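Local structure of putative nucleoprotein (Infectious salmon anemia virus, 4EWC) at residues 398-403 against 423-428; 462-467 against 492-497. The protein encapsidates the negative-strand viral RNA, shielding it from nucleases and forming the ribonucleoprotein that serves as template for transcription and replication. All blocks are in the same frame, centred on the assembly; numbering follows the deposited sequence.

Interaction 1: 398-403 against 423-428; sequences MMYIQE and CREAKL
M399, a selenomethionine whose carbonyl O accepts a backbone bond from E403 N, four residues on, at 2.7 Å, sends its side chain across to the chain that leaves the helix ending at E425. The contact itself is made by van der Waals packing, in two patches. In the first, M399 lies against the methyl of A426 and the backbone of K427. CG is anti to the carbonyl carbon (chi1 -81°), the chain runs extended through chi2, and a bend at chi3 turns the terminal methyl toward the exit of the helix. There CE packs along the peptide at K427 N, 4.1 Å from A426 CB and 3.9 Å from K427 CB, while SE lies 3.5 Å from K427 O. A426, the first residue to leave helical angles, points its methyl toward M399. The rest of the K427 side chain heads away from the contact.

The second patch joins Y400 and E425. The carboxylate comes to the edge of the ring, with E425 OE1 near the ring plane and 3.4 Å from Y400 CD1, so the oxygen faces the slightly positive ring rim, not the pi face. The aliphatic part follows, E425 CG standing 4.0 Å from Y400 CE1. The two side chains cross at about a right angle, and the ring and carboxylate planes are 64° apart. A bend at chi2 (-74°) folds the glutamate back to bring OE1 there.

The result is a small surface contact between helix 394-402 and the last turn of helix 417-425 with the loop that follows it. Around it, M398 and I401 pack on F155 of helix 142-162, M398 also meets I180 of helix 174-188, and L428 reaches W174 of that helix and S395 and S396 of helix 394-402.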
loop_
_atom_site.group_PDB
_atom_site.type_symbol
_atom_site.label_atom_id
_atom_site.label_comp_id
_atom_site.label_asym_id
_atom_site.label_seq_id
_atom_site.Cartn_x
_atom_site.Cartn_y
_atom_site.Cartn_z
HETATM N N MSE A 398 -31.762 0.962 -5.506
HETATM C CA MSE A 398 -33.126 0.582 -5.816
HETATM C C MSE A 398 -33.778 -0.094 -4.640
HETATM O O MSE A 398 -34.938 0.225 -4.319
HETATM C CB MSE A 398 -33.112 -0.337 -7.029
HETATM C CG MSE A 398 -33.014 0.480 -8.311
HETATM SE SE MSE A 398 -32.586 -0.688 -9.833
HETATM C CE MSE A 398 -34.377 -0.797 -10.629
HETATM N N MSE A 399 -33.075 -1.015 -3.990
HETATM C CA MSE A 399 -33.608 -1.709 -2.810
HETATM C C MSE A 399 -33.948 -0.729 -1.688
HETATM O O MSE A 399 -34.997 -0.816 -1.067
HETATM C CB MSE A 399 -32.596 -2.731 -2.267
HETATM C CG MSE A 399 -32.561 -4.046 -2.986
HETATM SE SE MSE A 399 -31.171 -5.228 -2.209
HETATM C CE MSE A 399 -31.808 -5.252 -0.349
ATOM N N TYR A 400 -33.022 0.186 -1.431
ATOM C CA TYR A 400 -33.115 1.098 -0.305
ATOM C C TYR A 400 -34.356 1.960 -0.472
ATOM O O TYR A 400 -35.133 2.127 0.471
ATOM C CB TYR A 400 -31.831 1.914 -0.210
ATOM C CG TYR A 400 -31.775 2.937 0.895
ATOM C CD1 TYR A 400 -31.337 2.595 2.167
ATOM C CD2 TYR A 400 -32.128 4.254 0.657
ATOM C CE1 TYR A 400 -31.277 3.534 3.178
ATOM C CE2 TYR A 400 -32.073 5.199 1.655
ATOM C CZ TYR A 400 -31.655 4.836 2.916
ATOM O OH TYR A 400 -31.613 5.785 3.920
ATOM N N ILE A 401 -34.562 2.460 -1.690
ATOM C CA ILE A 401 -35.781 3.181 -2.041
ATOM C C ILE A 401 -37.050 2.292 -2.032
ATOM O O ILE A 401 -38.103 2.722 -1.557
ATOM C CB ILE A 401 -35.645 3.868 -3.389
ATOM C CG1 ILE A 401 -34.432 4.805 -3.369
ATOM C CG2 ILE A 401 -36.897 4.668 -3.726
ATOM C CD1 ILE A 401 -34.085 5.387 -4.715
ATOM N N GLN A 402 -36.955 1.069 -2.554
ATOM C CA GLN A 402 -38.098 0.169 -2.511
ATOM C C GLN A 402 -38.476 -0.146 -1.061
ATOM O O GLN A 402 -39.657 -0.285 -0.749
ATOM C CB GLN A 402 -37.867 -1.123 -3.315
ATOM N N GLU A 403 -37.492 -0.217 -0.167
ATOM C CA GLU A 403 -37.794 -0.530 1.228
ATOM C C GLU A 403 -38.527 0.606 1.951
ATOM O O GLU A 403 -38.929 0.468 3.098
ATOM C CB GLU A 403 -36.545 -0.960 1.996
ATOM N N CYS A 423 -25.234 1.706 1.643
ATOM C CA CYS A 423 -24.457 0.472 1.557
ATOM C C CYS A 423 -24.650 -0.411 2.771
ATOM O O CYS A 423 -24.973 -1.588 2.630
ATOM C CB CYS A 423 -22.964 0.770 1.403
ATOM S SG CYS A 423 -22.428 1.289 -0.255
ATOM N N ARG A 424 -24.426 0.143 3.957
ATOM C CA ARG A 424 -24.584 -0.633 5.180
ATOM C C ARG A 424 -26.020 -1.155 5.338
ATOM O O ARG A 424 -26.231 -2.286 5.792
ATOM C CB ARG A 424 -24.157 0.178 6.404
ATOM C CG ARG A 424 -22.722 0.654 6.356
ATOM C CD ARG A 424 -22.289 1.335 7.640
ATOM N NE ARG A 424 -21.047 2.058 7.432
ATOM C CZ ARG A 424 -20.983 3.338 7.075
ATOM N NH1 ARG A 424 -22.096 4.044 6.905
ATOM N NH2 ARG A 424 -19.799 3.922 6.896
ATOM N N GLU A 425 -26.996 -0.345 4.927
ATOM C CA GLU A 425 -28.412 -0.669 5.122
ATOM C C GLU A 425 -28.947 -1.786 4.223
ATOM O O GLU A 425 -29.471 -2.785 4.717
ATOM C CB GLU A 425 -29.287 0.579 4.970
ATOM C CG GLU A 425 -30.652 0.489 5.667
ATOM C CD GLU A 425 -31.681 -0.408 4.954
ATOM O OE1 GLU A 425 -31.697 -0.453 3.693
ATOM O OE2 GLU A 425 -32.489 -1.056 5.666
ATOM N N ALA A 426 -28.844 -1.614 2.909
ATOM C CA ALA A 426 -29.382 -2.610 1.989
ATOM C C ALA A 426 -28.600 -3.925 2.047
ATOM O O ALA A 426 -27.493 -4.008 2.593
ATOM C CB ALA A 426 -29.432 -2.082 0.569
ATOM N N LYS A 427 -29.217 -4.951 1.479
ATOM C CA LYS A 427 -28.668 -6.284 1.452
ATOM C C LYS A 427 -28.451 -6.680 -0.005
ATOM O O LYS A 427 -29.169 -7.516 -0.553
ATOM C CB LYS A 427 -29.590 -7.260 2.177
ATOM C CG LYS A 427 -29.545 -7.126 3.706
ATOM C CD LYS A 427 -30.676 -7.904 4.394
ATOM C CE LYS A 427 -30.567 -7.852 5.924
ATOM N NZ LYS A 427 -30.557 -6.462 6.480
ATOM N N LEU A 428 -27.450 -6.047 -0.619
ATOM C CA LEU A 428 -27.054 -6.312 -1.990
ATOM C C LEU A 428 -26.620 -7.758 -2.160
ATOM O O LEU A 428 -26.063 -8.375 -1.243
ATOM C CB LEU A 428 -25.902 -5.372 -2.386
ATOM C CG LEU A 428 -25.271 -5.587 -3.773
ATOM C CD1 LEU A 428 -26.303 -5.380 -4.877
ATOM C CD2 LEU A 428 -24.080 -4.692 -3.978
#

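Interaction 2: 462-467 against 492-497; sequences NAVPGS and LRLSNV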
loop_
_atom_site.group_PDB
_atom_site.type_symbol
_atom_site.label_atom_id
_atom_site.label_comp_id
_atom_site.label_asym_id
_atom_site.label_seq_id
_atom_site.Cartn_x
_atom_site.Cartn_y
_atom_site.Cartn_z
ATOM N N ASN A 462 -9.342 0.536 1.492
ATOM C CA ASN A 462 -10.080 0.997 2.668
ATOM C C ASN A 462 -11.559 1.318 2.405
ATOM O O ASN A 462 -12.374 1.278 3.324
ATOM C CB ASN A 462 -9.389 2.187 3.319
ATOM C CG ASN A 462 -8.110 1.795 4.003
ATOM O OD1 ASN A 462 -8.058 1.670 5.233
ATOM N ND2 ASN A 462 -7.065 1.582 3.208
ATOM N N ALA A 463 -11.892 1.653 1.163
ATOM C CA ALA A 463 -13.252 2.032 0.837
ATOM C C ALA A 463 -14.185 0.822 0.920
ATOM O O ALA A 463 -15.225 0.885 1.559
ATOM C CB ALA A 463 -13.321 2.686 -0.528
ATOM N N VAL A 464 -13.807 -0.272 0.272
ATOM C CA VAL A 464 -14.565 -1.507 0.362
ATOM C C VAL A 464 -13.612 -2.597 0.777
ATOM O O VAL A 464 -12.940 -3.174 -0.078
ATOM C CB VAL A 464 -15.181 -1.915 -0.979
ATOM C CG1 VAL A 464 -15.955 -3.216 -0.832
ATOM C CG2 VAL A 464 -16.088 -0.822 -1.504
ATOM N N PRO A 465 -13.542 -2.886 2.090
ATOM C CA PRO A 465 -12.541 -3.827 2.597
ATOM C C PRO A 465 -12.630 -5.140 1.852
ATOM O O PRO A 465 -13.732 -5.561 1.459
ATOM C CB PRO A 465 -12.949 -4.031 4.054
ATOM C CG PRO A 465 -13.691 -2.817 4.402
ATOM C CD PRO A 465 -14.453 -2.450 3.158
ATOM N N GLY A 466 -11.481 -5.774 1.645
ATOM C CA GLY A 466 -11.473 -7.107 1.081
ATOM C C GLY A 466 -11.434 -7.097 -0.429
ATOM O O GLY A 466 -11.341 -8.150 -1.054
ATOM N N SER A 467 -11.515 -5.918 -1.031
ATOM C CA SER A 467 -11.429 -5.856 -2.476
ATOM C C SER A 467 -9.986 -6.115 -2.925
ATOM O O SER A 467 -9.035 -5.959 -2.142
ATOM C CB SER A 467 -11.931 -4.510 -3.000
ATOM O OG SER A 467 -11.185 -3.455 -2.437
ATOM N N LEU A 492 -23.397 -9.766 -0.911
ATOM C CA LEU A 492 -22.348 -8.766 -0.993
ATOM C C LEU A 492 -22.499 -7.798 0.168
ATOM O O LEU A 492 -23.011 -6.696 0.003
ATOM C CB LEU A 492 -22.432 -8.016 -2.321
ATOM C CG LEU A 492 -21.273 -7.103 -2.726
ATOM C CD1 LEU A 492 -20.066 -7.263 -1.817
ATOM C CD2 LEU A 492 -20.891 -7.341 -4.177
ATOM N N ARG A 493 -22.059 -8.226 1.346
ATOM C CA ARG A 493 -22.166 -7.412 2.547
ATOM C C ARG A 493 -21.253 -6.201 2.449
ATOM O O ARG A 493 -20.107 -6.313 2.024
ATOM C CB ARG A 493 -21.824 -8.238 3.787
ATOM N N LEU A 494 -21.768 -5.042 2.842
ATOM C CA LEU A 494 -21.025 -3.805 2.702
ATOM C C LEU A 494 -21.097 -2.959 3.958
ATOM O O LEU A 494 -21.087 -1.732 3.895
ATOM C CB LEU A 494 -21.556 -2.981 1.530
ATOM C CG LEU A 494 -21.357 -3.461 0.099
ATOM C CD1 LEU A 494 -22.014 -2.493 -0.893
ATOM C CD2 LEU A 494 -19.865 -3.608 -0.208
ATOM N N SER A 495 -21.177 -3.604 5.108
ATOM C CA SER A 495 -20.871 -2.900 6.344
ATOM C C SER A 495 -19.358 -2.746 6.331
ATOM O O SER A 495 -18.679 -3.311 5.465
ATOM C CB SER A 495 -21.349 -3.687 7.563
ATOM O OG SER A 495 -21.135 -5.082 7.421
ATOM N N ASN A 496 -18.816 -1.964 7.248
ATOM C CA ASN A 496 -17.379 -1.682 7.239
ATOM C C ASN A 496 -16.886 -0.927 5.999
ATOM O O ASN A 496 -15.699 -0.594 5.901
ATOM C CB ASN A 496 -16.554 -2.959 7.469
ATOM C CG ASN A 496 -17.125 -3.812 8.586
ATOM O OD1 ASN A 496 -17.882 -3.319 9.434
ATOM N ND2 ASN A 496 -16.775 -5.094 8.593
ATOM N N VAL A 497 -17.792 -0.648 5.067
ATOM C CA VAL A 497 -17.499 0.250 3.950
ATOM C C VAL A 497 -17.068 1.627 4.503
ATOM O O VAL A 497 -17.343 1.944 5.648
ATOM C CB VAL A 497 -18.736 0.389 3.041
ATOM C CG1 VAL A 497 -19.708 1.381 3.636
ATOM C CG2 VAL A 497 -18.359 0.801 1.638
#
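V464 and P465, the first two residues of a type II beta turn (V464 to S467) that follows helix 457-463, pack against L494, N496 and V497 in the irregular loop between strands 488-491 and 499-500. Apolar contacts make the inner part. V464 splits its two methyls between two partners: CG1, anti to the backbone N (chi1 180°), reaches L494 CD2 at 4.0 Å, and CG2 meets V497 CG2 at 4.2 Å. The same two loop residues rest on helix 417-425, L494 and V497 both touching C423, while V464 packs on A446 of helix 438-449.

Contacts of carbon with backbone oxygen flank this core. The proline ring lies by the carbonyl of N496, with P465 CG 3.3 Å from N496 O, and its CD approaches V497 CA. On the helix side, A463 O receives a weak CA-H...O contact from V497 CA at 3.4 Å, next to a backbone hydrogen bond that links A463 to R498. V497 CG2, anti to its own backbone N, also packs on A463 O.

R442 of helix 438-449 bridges the two segments: NE binds P465 O and NH1 binds R493 O, so one guanidinium ties the turn to the loop.

Hydrogen bonds within the turn hold its shape. G466 occupies its third position with a positive phi (89°), where a side chain would collide with the preceding carbonyl. V464 O accepts twice from the last residue of the turn, from S467 N at 3.2 Å and from S467 OG at 3.0 Å, the hydroxyl tilted 16° from the carbonyl plane.

How the interactions relate
Both interactions belong to the C-terminal orthomyxovirus nucleoprotein region and lie off the middle of the chain on the same side, with their own centres about 15 Å apart. They come in series: interaction 1 closes at 428 before interaction 2 opens at 462. The second segment of each supplies the junction, because 423-428 lies beside 492-497. L428 O and L492 N are 3.0 Å apart, a probable backbone hydrogen bond, and R424 packs its CG near L494 O. The four segments therefore form a continuous row starting at helix 394-402, in which the 492-497 loop joins the surface end of helix 417-425 to the buried turn after helix 457-463.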